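Local coordinates for arginyl-tRNA synthetase, putative (Plasmodium falciparum, PDB 5JLD), which probably attaches L-arginine to its cognate tRNA(Arg) at the expense of ATP, as a class I aminoacyl-tRNA synthetase of the malaria parasite, at residues A[105-110]-A[501-506]. Numbering follows the deposited sequence.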
ATOM      1  N   SER A 105      20.006  -2.005 -19.183  1.00 45.36           N
ATOM      2  CA  SER A 105      19.167  -2.304 -18.017  1.00 48.13           C
ATOM      3  C   SER A 105      17.799  -2.768 -18.521  1.00 51.39           C
ATOM      4  O   SER A 105      17.269  -3.770 -18.066  1.00 52.80           O
ATOM      5  CB  SER A 105      19.043  -1.089 -17.092  1.00 48.97           C
ATOM      6  OG  SER A 105      20.306  -0.682 -16.570  1.00 43.82           O
ATOM      7  N   LEU A 106      17.262  -2.059 -19.510  1.00 53.04           N
ATOM      8  CA  LEU A 106      15.988  -2.436 -20.117  1.00 51.86           C
ATOM      9  C   LEU A 106      16.034  -3.841 -20.710  1.00 51.18           C
ATOM     10  O   LEU A 106      15.075  -4.601 -20.587  1.00 51.95           O
ATOM     11  CB  LEU A 106      15.592  -1.424 -21.198  1.00 47.20           C
ATOM     12  CG  LEU A 106      15.064  -0.089 -20.665  1.00 45.63           C
ATOM     13  CD1 LEU A 106      14.932   0.915 -21.788  1.00 42.62           C
ATOM     14  CD2 LEU A 106      13.728  -0.275 -19.941  1.00 45.30           C
ATOM     15  N   LYS A 107      17.146  -4.179 -21.354  1.00 50.46           N
ATOM     16  CA  LYS A 107      17.302  -5.502 -21.949  1.00 52.40           C
ATOM     17  C   LYS A 107      17.308  -6.608 -20.885  1.00 51.79           C
ATOM     18  O   LYS A 107      16.874  -7.726 -21.156  1.00 47.19           O
ATOM     19  CB  LYS A 107      18.585  -5.582 -22.777  1.00 48.14           C
ATOM     20  CG  LYS A 107      18.636  -4.655 -23.986  1.00 50.43           C
ATOM     21  CD  LYS A 107      19.949  -4.863 -24.749  1.00 46.75           C
ATOM     22  CE  LYS A 107      20.057  -3.923 -25.944  1.00 53.15           C
ATOM     23  NZ  LYS A 107      21.432  -3.944 -26.539  1.00 51.30           N
ATOM     24  N   LYS A 108      17.817  -6.310 -19.690  1.00 47.04           N
ATOM     25  CA  LYS A 108      17.610  -7.256 -18.575  1.00 52.52           C
ATOM     26  C   LYS A 108      16.120  -7.668 -18.325  1.00 56.39           C
ATOM     27  O   LYS A 108      15.851  -8.762 -17.836  1.00 53.69           O
ATOM     28  CB  LYS A 108      18.190  -6.678 -17.281  1.00 57.00           C
ATOM     29  CG  LYS A 108      19.711  -6.618 -17.243  1.00 64.81           C
ATOM     30  CD  LYS A 108      20.181  -5.969 -15.945  1.00 76.68           C
ATOM     31  CE  LYS A 108      21.699  -5.886 -15.849  1.00 88.61           C
ATOM     32  NZ  LYS A 108      22.139  -5.198 -14.597  1.00 92.41           N
ATOM     33  N   LEU A 109      15.159  -6.811 -18.671  1.00 54.20           N
ATOM     34  CA  LEU A 109      13.734  -7.094 -18.426  1.00 52.56           C
ATOM     35  C   LEU A 109      13.156  -8.260 -19.225  1.00 62.17           C
ATOM     36  O   LEU A 109      11.984  -8.618 -19.050  1.00 59.34           O
ATOM     37  CB  LEU A 109      12.883  -5.848 -18.722  1.00 42.98           C
ATOM     38  CG  LEU A 109      13.029  -4.729 -17.699  1.00 43.48           C
ATOM     39  CD1 LEU A 109      12.203  -3.525 -18.097  1.00 51.33           C
ATOM     40  CD2 LEU A 109      12.645  -5.247 -16.293  1.00 43.81           C
ATOM     41  N   PHE A 110      13.941  -8.829 -20.113  1.00 65.37           N
ATOM     42  CA  PHE A 110      13.449  -9.906 -20.933  1.00 67.20           C
ATOM     43  C   PHE A 110      13.927 -11.246 -20.488  1.00 76.04           C
ATOM     44  O   PHE A 110      15.092 -11.541 -20.576  1.00 83.12           O
ATOM     45  CB  PHE A 110      13.881  -9.695 -22.360  1.00 68.99           C
ATOM     46  CG  PHE A 110      13.251  -8.518 -23.001  1.00 69.49           C
ATOM     47  CD1 PHE A 110      13.726  -7.268 -22.771  1.00 71.01           C
ATOM     48  CD2 PHE A 110      12.178  -8.667 -23.821  1.00 70.22           C
ATOM     49  CE1 PHE A 110      13.147  -6.176 -23.357  1.00 70.38           C
ATOM     50  CE2 PHE A 110      11.591  -7.585 -24.412  1.00 73.11           C
ATOM     51  CZ  PHE A 110      12.074  -6.331 -24.181  1.00 70.85           C
ATOM     52  N   SER A 501      14.111  -9.156 -31.368  1.00 68.82           N
ATOM     53  CA  SER A 501      15.098  -9.380 -30.319  1.00 73.01           C
ATOM     54  C   SER A 501      15.328  -8.105 -29.504  1.00 68.87           C
ATOM     55  O   SER A 501      15.171  -6.990 -30.022  1.00 66.19           O
ATOM     56  CB  SER A 501      16.419  -9.863 -30.920  1.00 75.51           C
ATOM     57  OG  SER A 501      17.207  -8.775 -31.355  1.00 69.74           O
ATOM     58  N   LYS A 502      15.709  -8.279 -28.239  1.00 65.19           N
ATOM     59  CA  LYS A 502      15.989  -7.156 -27.338  1.00 61.61           C
ATOM     60  C   LYS A 502      16.998  -6.155 -27.907  1.00 73.33           C
ATOM     61  O   LYS A 502      16.964  -4.969 -27.567  1.00 73.67           O
ATOM     62  CB  LYS A 502      16.517  -7.658 -25.989  1.00 64.59           C
ATOM     63  CG  LYS A 502      16.370  -9.150 -25.759  1.00 75.68           C
ATOM     64  CD  LYS A 502      16.958  -9.577 -24.419  1.00 78.66           C
ATOM     65  CE  LYS A 502      16.923 -11.099 -24.275  1.00 85.11           C
ATOM     66  NZ  LYS A 502      17.188 -11.568 -22.882  1.00 85.18           N
ATOM     67  N   ASP A 503      17.897  -6.621 -28.770  1.00 68.45           N
ATOM     68  CA  ASP A 503      18.975  -5.767 -29.236  1.00 63.53           C
ATOM     69  C   ASP A 503      18.517  -4.764 -30.305  1.00 74.01           C
ATOM     70  O   ASP A 503      19.338  -4.037 -30.881  1.00 67.51           O
ATOM     71  CB  ASP A 503      20.134  -6.614 -29.766  1.00 71.05           C
ATOM     72  CG  ASP A 503      20.982  -7.214 -28.649  1.00 69.92           C
ATOM     73  OD1 ASP A 503      21.122  -6.569 -27.585  1.00 65.27           O
ATOM     74  OD2 ASP A 503      21.524  -8.323 -28.848  1.00 68.27           O
ATOM     75  N   GLU A 504      17.212  -4.717 -30.570  1.00 67.56           N
ATOM     76  CA  GLU A 504      16.677  -3.681 -31.445  1.00 56.95           C
ATOM     77  C   GLU A 504      16.677  -2.368 -30.691  1.00 55.88           C
ATOM     78  O   GLU A 504      16.703  -1.286 -31.281  1.00 57.97           O
ATOM     79  CB  GLU A 504      15.265  -4.017 -31.920  1.00 61.49           C
ATOM     80  CG  GLU A 504      15.210  -5.080 -33.001  1.00 70.65           C
ATOM     81  CD  GLU A 504      15.674  -4.574 -34.348  1.00 74.07           C
ATOM     82  OE1 GLU A 504      15.847  -3.349 -34.502  1.00 77.62           O
ATOM     83  OE2 GLU A 504      15.871  -5.408 -35.255  1.00 78.23           O
ATOM     84  N   LEU A 505      16.678  -2.482 -29.370  1.00 55.07           N
ATOM     85  CA  LEU A 505      16.438  -1.355 -28.488  1.00 62.46           C
ATOM     86  C   LEU A 505      17.470  -0.256 -28.654  1.00 62.90           C
ATOM     87  O   LEU A 505      18.652  -0.460 -28.396  1.00 67.47           O
ATOM     88  CB  LEU A 505      16.405  -1.836 -27.036  1.00 71.02           C
ATOM     89  CG  LEU A 505      15.621  -0.984 -26.044  1.00 71.72           C
ATOM     90  CD1 LEU A 505      14.171  -0.836 -26.485  1.00 69.10           C
ATOM     91  CD2 LEU A 505      15.698  -1.626 -24.678  1.00 76.43           C
ATOM     92  N   SER A 506      17.008   0.910 -29.094  1.00 60.79           N
ATOM     93  CA  SER A 506      17.868   2.073 -29.252  1.00 70.73           C
ATOM     94  C   SER A 506      17.134   3.354 -28.880  1.00 68.40           C
ATOM     95  O   SER A 506      16.191   3.789 -29.558  1.00 66.44           O
ATOM     96  CB  SER A 506      18.406   2.175 -30.686  1.00 77.63           C
ATOM     97  OG  SER A 506      18.913   0.928 -31.115  1.00 85.49           O
TER
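Leu106, near the end of helix 99-108, meets Leu505 at about a right angle: methyl CD2 of Leu505 pushes against Leu106 CB at 3.5 Å, a snug fit for two carbons, and lies 3.9 Å from Leu106 CD1. Ile519 and Leu507 also pack on Leu106, extending this apolar patch. One residue on, Lys107 reaches out fully extended beyond CG over the 3-10 turn 502-504. Its CE passes 3.6 Å from the carbonyl O of Lys502, and NZ ends in a salt bridge of 2.8 Å to Asp503 OD1. The ammonium comes to the anti side of that oxygen, 22° out of the carboxylate plane. Asp503 CB points away from the helix, but with CG beside the backbone N (chi1 -77°) the carboxylate swings back to the lysine. At Phe110 it is Lys502 that reaches across, its chain sliding past the Phe110 side chain in the opposite direction, CD 3.7 Å from Phe110 CB, and NZ donates to Phe110 O at 3.1 Å from above the carbonyl plane. Each lysine thus ends on an oxygen of the other segment. Ile573 of helix 564-584 packs on Phe110 as well. The contact joins helix 99-108, which follows the last strand (93-97) of the N-terminal antiparallel sheet, to the 476-492/510-520 connection of the helical DALR anticodon-binding domain, consistent with an interface between the protein's N-terminal part and that domain.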